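PDB 4Z80: EGF family domain-containing protein from Toxoplasma gondii, which binds a peptide of the rhoptry neck protein TgRON2L1 and so probably takes part in the moving junction through which the parasite invades host cells. Local coordinates for residues A[55-60]-A[394-399]; A[89-94]-A[277-282]; A[96-101]-A[250-255]; A[351-356]-A[463-468]; A[378-383]-A[422-427]. All blocks are in the same frame, centred on the assembly; numbering follows the deposited sequence. Where two conformers were deposited one is given.

Contact 1: A[55-60]-A[394-399]; sequences GVYVGY and SSLSSQ
This is a loop-to-loop contact in which Leu396, on a type I beta turn from Ser394 to Ser397, reaches down to Tyr57 and Val58 in the loop ahead of strand 60-62. Its CD1 methyl lies at the edge of the Tyr57 ring, near the ring plane. Leu396 CD1 is 4.0 Å from Tyr57 CE2 and equally far from CD2. The two side chains cross at about a right angle. Val58 CG2 joins them more loosely, 4.3 Å from Leu396 CD1. Tyr57 holds CG anti to its own N (chi1 -171°), which turns the ring toward the second loop. Past the leucine, a water joins the polar ends. It is 2.7 Å from Tyr57 OH and accepts a hydrogen bond from Gln399 NE2 at 3.2 Å. The same NE2 also bonds to Met387 O, at the end of helix 378-387. No direct hydrogen bond joins 55-60 to 394-399; nearby, Ser390 and Asp392 of the second loop bond to the first. Tyr57 packs edge-to-face on Phe386 of that helix, and Pro320 of strand 318-321 touches both Tyr57 and Val58.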
# COMPACT_ATOMS: atom_id res chain seq x y z
N GLY A 55 -0.89 -7.65 11.65
CA GLY A 55 -1.64 -6.50 12.15
C GLY A 55 -2.45 -5.80 11.06
O GLY A 55 -1.94 -5.55 9.96
N VAL A 56 -3.70 -5.48 11.36
CA VAL A 56 -4.60 -4.82 10.40
C VAL A 56 -4.46 -3.29 10.45
O VAL A 56 -4.36 -2.63 9.42
CB VAL A 56 -6.07 -5.24 10.66
CG1 VAL A 56 -7.08 -4.38 9.88
CG2 VAL A 56 -6.25 -6.71 10.33
N TYR A 57 -4.46 -2.73 11.65
CA TYR A 57 -4.28 -1.30 11.81
C TYR A 57 -2.90 -0.91 11.31
O TYR A 57 -2.74 0.01 10.50
CB TYR A 57 -4.47 -0.91 13.28
CG TYR A 57 -4.53 0.57 13.57
CD1 TYR A 57 -5.59 1.35 13.10
CD2 TYR A 57 -3.56 1.18 14.35
CE1 TYR A 57 -5.65 2.71 13.38
CE2 TYR A 57 -3.63 2.54 14.64
CZ TYR A 57 -4.68 3.29 14.16
OH TYR A 57 -4.73 4.64 14.45
N VAL A 58 -1.90 -1.63 11.81
CA VAL A 58 -0.51 -1.49 11.41
C VAL A 58 0.04 -2.90 11.17
O VAL A 58 0.03 -3.72 12.08
CB VAL A 58 0.32 -0.78 12.49
CG1 VAL A 58 1.81 -0.84 12.16
CG2 VAL A 58 -0.14 0.65 12.63
N GLY A 59 0.51 -3.17 9.94
CA GLY A 59 1.00 -4.49 9.58
C GLY A 59 2.44 -4.45 9.13
O GLY A 59 2.79 -3.69 8.23
N TYR A 60 3.28 -5.26 9.78
CA TYR A 60 4.70 -5.34 9.48
C TYR A 60 5.18 -6.78 9.46
O TYR A 60 4.71 -7.62 10.24
CB TYR A 60 5.55 -4.61 10.54
CG TYR A 60 5.35 -3.12 10.66
CD1 TYR A 60 5.38 -2.29 9.55
CD2 TYR A 60 5.14 -2.54 11.90
CE1 TYR A 60 5.19 -0.93 9.67
CE2 TYR A 60 4.96 -1.17 12.03
CZ TYR A 60 4.98 -0.37 10.92
OH TYR A 60 4.79 0.99 11.05
N SER A 394 4.67 -3.51 18.36
CA SER A 394 4.68 -3.56 19.84
C SER A 394 3.94 -2.45 20.57
O SER A 394 3.09 -2.72 21.42
CB SER A 394 6.12 -3.59 20.36
OG SER A 394 6.77 -4.78 19.97
N SER A 395 4.23 -1.19 20.26
CA SER A 395 3.83 -0.12 21.15
C SER A 395 2.31 0.10 21.27
O SER A 395 1.85 0.61 22.29
CB SER A 395 4.50 1.18 20.72
OG SER A 395 4.13 1.55 19.42
N LEU A 396 1.54 -0.30 20.26
CA LEU A 396 0.08 -0.14 20.30
C LEU A 396 -0.67 -1.34 20.90
O LEU A 396 -1.91 -1.37 20.90
CB LEU A 396 -0.44 0.13 18.88
CG LEU A 396 -0.07 1.49 18.31
CD1 LEU A 396 -0.41 1.60 16.83
CD2 LEU A 396 -0.75 2.61 19.07
N SER A 397 0.06 -2.32 21.42
CA SER A 397 -0.57 -3.54 21.94
C SER A 397 -1.57 -3.29 23.07
O SER A 397 -2.51 -4.08 23.26
CB SER A 397 0.51 -4.52 22.41
OG SER A 397 1.14 -4.02 23.58
N SER A 398 -1.40 -2.21 23.82
CA SER A 398 -2.28 -1.89 24.93
C SER A 398 -3.60 -1.30 24.43
O SER A 398 -4.59 -1.26 25.17
CB SER A 398 -1.59 -0.91 25.89
OG SER A 398 -1.17 0.25 25.20
N GLN A 399 -3.60 -0.86 23.18
CA GLN A 399 -4.79 -0.28 22.56
C GLN A 399 -5.57 -1.31 21.76
O GLN A 399 -6.77 -1.45 21.95
CB GLN A 399 -4.41 0.90 21.66
CG GLN A 399 -5.57 1.48 20.88
CD GLN A 399 -5.17 2.74 20.14
OE1 GLN A 399 -4.58 3.65 20.72
NE2 GLN A 399 -5.49 2.80 18.85
O HOH W 1 -4.74 5.34 17.09

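Contact 2: A[89-94]-A[277-282]; sequences YMAAGA and SLPAMF
Met90, on strand 89-91, makes the first touch, through its sulfur. This strand is half of a small antiparallel sheet with strand 60-62. The partner, Ser277 to Phe282, is the run leading into strand 280-283 of the central four-stranded antiparallel sheet. The contact therefore lays one sheet beside the approach to another. CG of Met90 sits between the backbone N and the carbonyl carbon (chi1 61°), and the chain beyond is extended. This carries SD out to 3.9 Å from Ser277 CB, with Ser277 OG slightly farther off, at 4.1 Å from SD. His295 also touches the Met90 side chain.

Ala91 follows and points at Pro279. Its methyl rests against two ring carbons at once: Ala91 CB is 3.9 Å from Pro279 CB and the same distance from Pro279 CG. Tyr331 of strand 329-332 also packs on both residues. Beyond Ala91 the chain leaves the contact. Ala92 turns its methyl away, and its backbone pairs with Gly59 instead.

No direct hydrogen bond spans the two segments. A buried backbone oxygen on each is met by one shared water. That water donates to both carbonyls, 2.9 Å from Ala91 O and 2.8 Å from Ser277 O.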
# COMPACT_ATOMS: atom_id res chain seq x y z
N TYR A 89 11.39 -3.39 8.90
CA TYR A 89 10.10 -3.96 8.53
C TYR A 89 9.59 -3.47 7.18
O TYR A 89 9.66 -2.27 6.87
CB TYR A 89 9.05 -3.61 9.58
CG TYR A 89 9.08 -4.36 10.90
CD1 TYR A 89 9.45 -5.69 10.97
CD2 TYR A 89 8.68 -3.72 12.06
CE1 TYR A 89 9.44 -6.36 12.19
CE2 TYR A 89 8.67 -4.38 13.27
CZ TYR A 89 9.06 -5.69 13.33
OH TYR A 89 9.04 -6.33 14.55
N MET A 90 9.03 -4.39 6.40
CA MET A 90 8.19 -4.03 5.26
C MET A 90 6.72 -4.03 5.69
O MET A 90 6.34 -4.75 6.61
CB MET A 90 8.41 -4.97 4.07
CG MET A 90 8.10 -6.43 4.34
SD MET A 90 8.64 -7.43 2.93
CE MET A 90 8.02 -9.03 3.46
N ALA A 91 5.91 -3.22 5.02
CA ALA A 91 4.47 -3.23 5.23
C ALA A 91 3.91 -4.58 4.79
O ALA A 91 4.24 -5.06 3.70
CB ALA A 91 3.81 -2.09 4.46
N ALA A 92 3.08 -5.18 5.63
CA ALA A 92 2.63 -6.56 5.43
C ALA A 92 1.14 -6.68 5.68
O ALA A 92 0.55 -5.85 6.38
CB ALA A 92 3.39 -7.50 6.34
N GLY A 93 0.56 -7.74 5.13
CA GLY A 93 -0.86 -8.04 5.29
C GLY A 93 -1.45 -8.36 3.93
O GLY A 93 -1.52 -7.49 3.07
N ALA A 94 -1.89 -9.60 3.74
CA ALA A 94 -2.31 -10.06 2.42
C ALA A 94 -3.64 -9.49 1.91
O ALA A 94 -3.87 -9.51 0.71
CB ALA A 94 -2.39 -11.57 2.40
N SER A 277 9.46 -3.93 -1.92
CA SER A 277 8.14 -4.39 -1.50
C SER A 277 7.29 -3.25 -0.97
O SER A 277 6.66 -3.35 0.08
CB SER A 277 8.29 -5.50 -0.46
OG SER A 277 9.03 -6.57 -1.01
N LEU A 278 7.25 -2.16 -1.73
CA LEU A 278 6.59 -0.95 -1.28
C LEU A 278 5.09 -1.13 -1.21
O LEU A 278 4.49 -1.73 -2.10
CB LEU A 278 6.92 0.22 -2.22
CG LEU A 278 8.39 0.64 -2.28
CD1 LEU A 278 8.55 1.80 -3.25
CD2 LEU A 278 8.93 1.00 -0.92
N PRO A 279 4.46 -0.58 -0.16
CA PRO A 279 3.00 -0.55 -0.14
C PRO A 279 2.47 0.48 -1.14
O PRO A 279 3.24 1.27 -1.70
CB PRO A 279 2.69 -0.18 1.31
CG PRO A 279 3.81 0.69 1.71
CD PRO A 279 5.03 0.17 0.97
N ALA A 280 1.16 0.47 -1.36
CA ALA A 280 0.55 1.35 -2.34
C ALA A 280 -0.85 1.74 -1.92
O ALA A 280 -1.50 1.05 -1.13
CB ALA A 280 0.53 0.68 -3.71
N MET A 281 -1.30 2.86 -2.47
CA MET A 281 -2.69 3.31 -2.37
C MET A 281 -3.40 3.12 -3.70
O MET A 281 -2.91 3.58 -4.73
CB MET A 281 -2.74 4.78 -1.98
CG MET A 281 -2.15 5.11 -0.62
SD MET A 281 -2.96 4.25 0.75
CE MET A 281 -4.65 4.77 0.51
N PHE A 282 -4.54 2.44 -3.68
CA PHE A 282 -5.40 2.32 -4.85
C PHE A 282 -6.66 3.14 -4.64
O PHE A 282 -7.25 3.10 -3.57
CB PHE A 282 -5.74 0.86 -5.12
CG PHE A 282 -6.50 0.65 -6.40
CD1 PHE A 282 -5.88 0.81 -7.62
CD2 PHE A 282 -7.83 0.27 -6.37
CE1 PHE A 282 -6.57 0.61 -8.81
CE2 PHE A 282 -8.54 0.06 -7.56
CZ PHE A 282 -7.90 0.23 -8.77
O HOH W 2 4.15 -3.66 1.19

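Contact 3: A[96-101]-A[250-255]; sequences PNYGKV and TGPFEC
Pro252 carries this contact, meeting Pro96 and Tyr98 with its ring. The chain comes in through Gly251, which takes the N-cap position of helix 252-262. Its carbonyl starts the helical bonding: Gly251 O accepts from Cys255 N at 3.1 Å. Pro252 then opens the first turn. A proline suits this place, because the first residues of a helix need no N-H for the helical bonds.

Two adjacent ring carbons of Pro252 meet different partners. Pro252 CB lies 4.0 Å from Pro96 CG and 4.1 Å from Pro96 CB, and the two proline side chains cross at about a right angle. Pro252 CG is met by the far end of a tyrosine, with Tyr98 OH at 3.8 Å. Tyr98 sets its CG beside the backbone N (chi1 -64°), and its ring extends from strand 97-98 toward the helix. Val332 and Phe282, from neighbouring strands of the sheet, also touch Pro252.

Phe253 and Glu254 turn to other partners, Tyr45 and Arg40. Cys255 closes the segment with a disulfide to Cys289, which ties the helix to strand 289-291. Helix and antiparallel sheet together are consistent with a PAN-like core.

Between the segments there are only van der Waals contacts, with no hydrogen bond, and the Tyr98 hydroxyl oxygen touches a ring carbon. The join is thus mainly apolar, and the disulfide of Cys255 adds a covalent tie nearby.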
# COMPACT_ATOMS: atom_id res chain seq x y z
N PRO A 96 -6.32 -6.48 1.06
CA PRO A 96 -6.48 -5.04 0.89
C PRO A 96 -7.28 -4.44 2.04
O PRO A 96 -8.25 -5.04 2.52
CB PRO A 96 -7.25 -4.92 -0.43
CG PRO A 96 -6.96 -6.18 -1.15
CD PRO A 96 -6.84 -7.23 -0.10
N ASN A 97 -6.87 -3.25 2.48
CA ASN A 97 -7.47 -2.63 3.64
C ASN A 97 -8.26 -1.41 3.19
O ASN A 97 -7.70 -0.37 2.89
CB ASN A 97 -6.39 -2.26 4.66
CG ASN A 97 -6.94 -2.04 6.04
OD1 ASN A 97 -8.08 -1.64 6.21
ND2 ASN A 97 -6.11 -2.31 7.05
N TYR A 98 -9.57 -1.59 3.09
CA TYR A 98 -10.42 -0.56 2.51
C TYR A 98 -10.65 0.61 3.45
O TYR A 98 -11.01 0.43 4.63
CB TYR A 98 -11.75 -1.17 2.06
CG TYR A 98 -11.55 -2.20 0.96
CD1 TYR A 98 -11.36 -1.80 -0.35
CD2 TYR A 98 -11.53 -3.56 1.24
CE1 TYR A 98 -11.16 -2.73 -1.36
CE2 TYR A 98 -11.34 -4.49 0.23
CZ TYR A 98 -11.15 -4.06 -1.06
OH TYR A 98 -10.95 -4.99 -2.06
N GLY A 99 -10.42 1.81 2.94
CA GLY A 99 -10.60 3.04 3.67
C GLY A 99 -9.34 3.52 4.37
O GLY A 99 -9.29 4.67 4.80
N LYS A 100 -8.34 2.66 4.48
CA LYS A 100 -7.13 2.99 5.24
C LYS A 100 -6.22 3.98 4.51
O LYS A 100 -5.72 3.70 3.43
CB LYS A 100 -6.35 1.71 5.56
CG LYS A 100 -4.98 1.92 6.23
CD LYS A 100 -4.38 0.58 6.65
CE LYS A 100 -2.94 0.69 7.12
NZ LYS A 100 -2.44 -0.61 7.64
N VAL A 101 -6.01 5.13 5.14
CA VAL A 101 -5.14 6.18 4.64
C VAL A 101 -4.11 6.53 5.72
O VAL A 101 -4.45 6.56 6.90
CB VAL A 101 -5.96 7.44 4.26
CG1 VAL A 101 -5.06 8.62 3.90
CG2 VAL A 101 -6.92 7.12 3.12
N THR A 250 -6.60 -2.84 -12.67
CA THR A 250 -8.06 -2.77 -12.57
C THR A 250 -8.58 -2.87 -11.14
O THR A 250 -9.75 -2.62 -10.89
CB THR A 250 -8.71 -3.89 -13.41
OG1 THR A 250 -8.21 -5.16 -12.99
CG2 THR A 250 -8.41 -3.70 -14.88
N GLY A 251 -7.70 -3.22 -10.20
CA GLY A 251 -8.12 -3.42 -8.83
C GLY A 251 -6.93 -3.42 -7.90
O GLY A 251 -5.80 -3.31 -8.34
N PRO A 252 -7.19 -3.55 -6.59
CA PRO A 252 -6.09 -3.48 -5.62
C PRO A 252 -5.02 -4.55 -5.82
O PRO A 252 -3.86 -4.24 -5.59
CB PRO A 252 -6.80 -3.66 -4.27
CG PRO A 252 -8.21 -4.03 -4.56
CD PRO A 252 -8.51 -3.58 -5.95
N PHE A 253 -5.36 -5.77 -6.23
CA PHE A 253 -4.31 -6.76 -6.41
C PHE A 253 -3.39 -6.39 -7.57
O PHE A 253 -2.17 -6.55 -7.48
CB PHE A 253 -4.89 -8.16 -6.64
CG PHE A 253 -3.84 -9.17 -7.00
CD1 PHE A 253 -2.88 -9.55 -6.08
CD2 PHE A 253 -3.78 -9.71 -8.28
CE1 PHE A 253 -1.90 -10.45 -6.41
CE2 PHE A 253 -2.80 -10.62 -8.62
CZ PHE A 253 -1.86 -10.99 -7.68
N GLU A 254 -3.95 -5.89 -8.66
CA GLU A 254 -3.13 -5.46 -9.78
C GLU A 254 -2.21 -4.32 -9.36
O GLU A 254 -1.07 -4.23 -9.81
CB GLU A 254 -4.01 -5.06 -10.96
CG GLU A 254 -4.72 -6.25 -11.62
CD GLU A 254 -5.91 -6.78 -10.83
OE1 GLU A 254 -6.42 -6.08 -9.93
OE2 GLU A 254 -6.35 -7.92 -11.12
N CYS A 255 -2.68 -3.47 -8.46
CA CYS A 255 -1.86 -2.39 -7.93
C CYS A 255 -0.66 -2.97 -7.17
O CYS A 255 0.46 -2.47 -7.30
CB CYS A 255 -2.71 -1.48 -7.04
SG CYS A 255 -1.86 -0.01 -6.43

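Contact 4: A[351-356]-A[463-468]; sequences KNVRWG and IAVLPE
Arg354 and Glu468 form a salt bridge, with Arg354 NH1 donating to Glu468 OE1 at 3.0 Å. The bond is bent, with an N-H...O angle of 141°. The oxygen is approached from above the carboxylate plane, not within it, and the guanidinium and carboxylate planes are 70° apart. The groups are thus not paired side by side. A water makes the second link. It lies in the guanidinium plane at its edge and accepts from Arg354 NH2 at 2.8 Å. It then donates to Glu468 OE2 at 2.6 Å, so each carboxylate oxygen has a tie to the arginine, one direct and one through water. The remaining nitrogen, NE, bonds to a glycerol, probably from the crystallisation liquor. The direct bond, the water and the glycerol together would limit rotation of the guanidinium.

Arg354 belongs to strand 353-359, the middle strand of a three-stranded antiparallel sheet with 363-366 and 436-440. The other segment starts in the last residues of a 3-10 stretch, at 463-464, and continues as loop. It crosses past this sheet, and Pro366 of the edge strand touches both Arg354 and Glu468.

Glu468 reaches over with an extended chain, while Arg354 bends at its third torsion (61°) to bring its end across. Deeper in, the packing is light: Val353 CG1 meets Val465 CG2 at 4.4 Å. Ala445 of strand 443-447 also packs on Val353. Just before Val465, Ile463 and Ala464 touch Tyr15 of helix 8-16.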
# COMPACT_ATOMS: atom_id res chain seq x y z
N LYS A 351 -25.06 -4.26 5.21
CA LYS A 351 -26.26 -3.69 5.78
C LYS A 351 -27.22 -4.77 6.27
O LYS A 351 -27.30 -5.87 5.70
CB LYS A 351 -26.97 -2.78 4.77
CG LYS A 351 -27.56 -3.48 3.56
CD LYS A 351 -28.43 -2.51 2.77
CE LYS A 351 -29.04 -3.19 1.55
NZ LYS A 351 -29.98 -2.27 0.85
N ASN A 352 -27.91 -4.45 7.35
CA ASN A 352 -29.05 -5.22 7.83
C ASN A 352 -28.71 -6.64 8.25
O ASN A 352 -29.53 -7.53 8.13
CB ASN A 352 -30.15 -5.24 6.76
CG ASN A 352 -30.72 -3.86 6.47
OD1 ASN A 352 -30.63 -3.37 5.35
ND2 ASN A 352 -31.30 -3.23 7.49
N VAL A 353 -27.49 -6.84 8.76
CA VAL A 353 -27.12 -8.14 9.28
C VAL A 353 -26.29 -8.02 10.55
O VAL A 353 -25.73 -6.95 10.83
CB VAL A 353 -26.34 -8.99 8.25
CG1 VAL A 353 -27.29 -9.49 7.14
CG2 VAL A 353 -25.17 -8.21 7.67
N ARG A 354 -26.27 -9.12 11.29
CA ARG A 354 -25.53 -9.25 12.56
C ARG A 354 -24.59 -10.46 12.49
O ARG A 354 -25.01 -11.54 12.05
CB ARG A 354 -26.50 -9.44 13.73
CG ARG A 354 -27.62 -8.43 13.84
CD ARG A 354 -28.84 -9.02 14.54
NE ARG A 354 -28.55 -9.45 15.91
CZ ARG A 354 -29.36 -10.21 16.64
NH1 ARG A 354 -30.51 -10.66 16.13
NH2 ARG A 354 -29.02 -10.55 17.87
N TRP A 355 -23.34 -10.33 12.93
CA TRP A 355 -22.43 -11.47 12.96
C TRP A 355 -22.91 -12.58 13.88
O TRP A 355 -23.34 -12.31 15.00
CB TRP A 355 -21.02 -11.06 13.42
CG TRP A 355 -20.36 -10.01 12.58
CD1 TRP A 355 -20.14 -8.71 12.92
CD2 TRP A 355 -19.81 -10.19 11.27
NE1 TRP A 355 -19.50 -8.06 11.90
CE2 TRP A 355 -19.28 -8.94 10.88
CE3 TRP A 355 -19.71 -11.27 10.40
CZ2 TRP A 355 -18.68 -8.75 9.64
CZ3 TRP A 355 -19.11 -11.08 9.17
CH2 TRP A 355 -18.60 -9.83 8.80
N GLY A 356 -22.81 -13.83 13.43
CA GLY A 356 -23.17 -14.96 14.26
C GLY A 356 -22.35 -16.20 14.02
O GLY A 356 -21.43 -16.22 13.20
N ILE A 463 -26.35 -16.75 0.97
CA ILE A 463 -25.90 -18.04 1.49
C ILE A 463 -25.47 -17.94 2.95
O ILE A 463 -25.55 -18.91 3.71
CB ILE A 463 -24.74 -18.60 0.65
CG1 ILE A 463 -24.44 -20.07 1.00
CG2 ILE A 463 -23.47 -17.78 0.83
CD1 ILE A 463 -25.61 -21.01 0.82
N ALA A 464 -25.04 -16.75 3.36
CA ALA A 464 -24.56 -16.53 4.73
C ALA A 464 -25.66 -16.43 5.77
O ALA A 464 -25.42 -16.65 6.96
CB ALA A 464 -23.74 -15.26 4.78
N VAL A 465 -26.87 -16.10 5.34
CA VAL A 465 -27.93 -15.70 6.25
C VAL A 465 -28.79 -16.90 6.67
O VAL A 465 -29.24 -17.68 5.84
CB VAL A 465 -28.80 -14.60 5.60
CG1 VAL A 465 -29.94 -14.19 6.51
CG2 VAL A 465 -27.94 -13.38 5.28
N LEU A 466 -28.96 -17.04 7.98
CA LEU A 466 -29.82 -18.08 8.56
C LEU A 466 -30.78 -17.44 9.55
O LEU A 466 -30.50 -16.39 10.11
CB LEU A 466 -28.99 -19.16 9.26
CG LEU A 466 -28.14 -20.06 8.39
CD1 LEU A 466 -27.22 -20.92 9.25
CD2 LEU A 466 -29.00 -20.94 7.50
N PRO A 467 -31.94 -18.08 9.76
CA PRO A 467 -32.85 -17.60 10.81
C PRO A 467 -32.19 -17.66 12.18
O PRO A 467 -31.38 -18.57 12.43
CB PRO A 467 -34.05 -18.56 10.72
CG PRO A 467 -33.53 -19.77 10.02
CD PRO A 467 -32.45 -19.29 9.10
N GLU A 468 -32.53 -16.72 13.05
CA GLU A 468 -31.94 -16.68 14.38
C GLU A 468 -32.46 -17.82 15.24
O GLU A 468 -33.65 -18.15 15.21
CB GLU A 468 -32.22 -15.33 15.07
CG GLU A 468 -31.70 -15.28 16.51
CD GLU A 468 -31.79 -13.91 17.15
OE1 GLU A 468 -32.36 -12.99 16.53
OE2 GLU A 468 -31.29 -13.76 18.29
O HOH W 3 -30.71 -11.66 19.79

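Contact 5: A[378-383]-A[422-427]; sequences AEQCGQ and TARGKC
Cys381 and Cys427 bring the two backbones closest, where helix 378-387 runs past strand 424-430. Residues 378-383 are fully helical, with Gly382 N bonded to Ala378 O at 3.1 Å. The later residues of 422-427 enter strand 424-430, which lies in a four-stranded antiparallel sheet between 371-377 and 405-410. A helix lying against such a sheet is consistent with a PAN-like fold. At the start of the helix a water spans the backbones. It accepts from Ala378 N at 2.9 Å and donates to Ala423 O at 2.7 Å. Ala378 N, in the first turn, has its partner in this water.

Between the side chains, a disulfide of Cys381 with Cys427 is seen in the crystal. Cys427 has two conformers. In the one described here its SG is 3.4 Å from Cys381 SG, too long for the bond, so the detailed sulfur contacts of this copy are doubtful. The Cys381 side chain sets out toward the strand, with SG anti to N (chi1 -174°). Phe408 and Ala406 of strand 405-410 also touch Cys381.

Toward the surface, Gln380 and Arg424 cross at a slant, with amide and guanidinium planes 74° apart. Each has its stronger partner outside the pair. Gln380 OE1 accepts from Thr377 N, just ahead of the helix. Arg424 NH1 donates to Asn375 O on the neighbouring strand. Between the two, Gln380 OE1 and Arg424 NH1 stand 3.4 Å apart.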
# COMPACT_ATOMS: atom_id res chain seq x y z
N ALA A 378 -22.56 4.73 13.24
CA ALA A 378 -22.08 3.54 12.56
C ALA A 378 -20.65 3.76 12.06
O ALA A 378 -19.81 2.86 12.14
CB ALA A 378 -22.99 3.18 11.41
N GLU A 379 -20.36 4.95 11.56
CA GLU A 379 -19.01 5.28 11.13
C GLU A 379 -18.02 5.15 12.29
O GLU A 379 -16.94 4.59 12.13
CB GLU A 379 -18.95 6.69 10.55
CG GLU A 379 -17.56 7.11 10.09
CD GLU A 379 -17.54 8.52 9.52
OE1 GLU A 379 -18.60 9.18 9.54
OE2 GLU A 379 -16.47 8.96 9.05
N GLN A 380 -18.39 5.68 13.46
CA GLN A 380 -17.56 5.54 14.66
C GLN A 380 -17.32 4.08 15.03
O GLN A 380 -16.22 3.71 15.46
CB GLN A 380 -18.18 6.28 15.84
CG GLN A 380 -18.06 7.78 15.73
CD GLN A 380 -18.75 8.50 16.87
OE1 GLN A 380 -19.67 7.97 17.49
NE2 GLN A 380 -18.29 9.71 17.17
N CYS A 381 -18.34 3.25 14.88
CA CYS A 381 -18.21 1.82 15.12
C CYS A 381 -17.13 1.21 14.24
O CYS A 381 -16.25 0.49 14.72
CB CYS A 381 -19.55 1.13 14.85
SG CYS A 381 -19.62 -0.60 15.25
N GLY A 382 -17.18 1.50 12.94
CA GLY A 382 -16.18 0.98 12.04
C GLY A 382 -14.79 1.53 12.31
O GLY A 382 -13.79 0.81 12.21
N GLN A 383 -14.71 2.81 12.64
CA GLN A 383 -13.43 3.45 12.96
C GLN A 383 -12.80 2.84 14.20
O GLN A 383 -11.62 2.48 14.20
CB GLN A 383 -13.61 4.95 13.17
CG GLN A 383 -13.94 5.72 11.91
CD GLN A 383 -14.31 7.17 12.20
OE1 GLN A 383 -15.02 7.46 13.16
NE2 GLN A 383 -13.81 8.08 11.38
N THR A 422 -26.43 9.03 10.06
CA THR A 422 -26.44 9.86 11.27
C THR A 422 -27.01 9.15 12.48
O THR A 422 -26.99 9.69 13.58
CB THR A 422 -27.24 11.16 11.05
OG1 THR A 422 -28.56 10.83 10.59
CG2 THR A 422 -26.54 12.05 10.03
N ALA A 423 -27.51 7.93 12.29
CA ALA A 423 -28.10 7.17 13.38
C ALA A 423 -27.10 6.93 14.50
O ALA A 423 -25.92 6.71 14.23
CB ALA A 423 -28.64 5.85 12.88
N ARG A 424 -27.58 6.95 15.74
CA ARG A 424 -26.76 6.54 16.86
C ARG A 424 -27.26 5.20 17.39
O ARG A 424 -28.41 4.81 17.16
CB ARG A 424 -26.75 7.61 17.95
CG ARG A 424 -26.08 8.91 17.47
CD ARG A 424 -25.23 9.58 18.54
NE ARG A 424 -24.37 10.61 17.96
CZ ARG A 424 -23.04 10.65 18.04
NH1 ARG A 424 -22.36 9.72 18.69
NH2 ARG A 424 -22.39 11.65 17.46
N GLY A 425 -26.38 4.49 18.08
CA GLY A 425 -26.70 3.19 18.60
C GLY A 425 -25.51 2.59 19.32
O GLY A 425 -24.62 3.30 19.79
N LYS A 426 -25.50 1.27 19.39
CA LYS A 426 -24.51 0.53 20.16
C LYS A 426 -23.62 -0.30 19.25
O LYS A 426 -24.11 -0.97 18.34
CB LYS A 426 -25.23 -0.36 21.16
CG LYS A 426 -24.41 -0.72 22.38
CD LYS A 426 -25.32 -1.31 23.44
CE LYS A 426 -24.65 -1.37 24.80
NZ LYS A 426 -25.48 -0.65 25.81
N CYS A 427 -22.31 -0.23 19.49
CA CYS A 427 -21.33 -1.07 18.79
C CYS A 427 -20.93 -2.25 19.62
O CYS A 427 -20.51 -2.08 20.76
CB CYS A 427 -20.05 -0.32 18.49
SG CYS A 427 -20.22 1.36 18.01
O HOH W 4 -24.64 6.25 11.91

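From the N terminus, residues 55-60 open the long loop that contact 1 closes at 394-399. Within it, 89-94 opens contact 2, closed at 277-282, and contact 3 lies inside that, from 96-101 to 250-255. Both reach the same central sheet, where Phe282 packs on Pro252. Contact 1 touches both: Gly59 pairs with Ala92, and Lys100 NZ bonds to Tyr57 O. Contacts 4 and 5 open before contact 1 has closed, so each crosses it. Contact 5 closes at 422-427, within contact 4, which closes at 463-468; they do not touch. Contact 4 ties the C-terminal tail to the sheet of strand 353-359, and contact 5 ties helix 378-387 to the sheet of strand 424-430. Contact 1 joins this region to the central one.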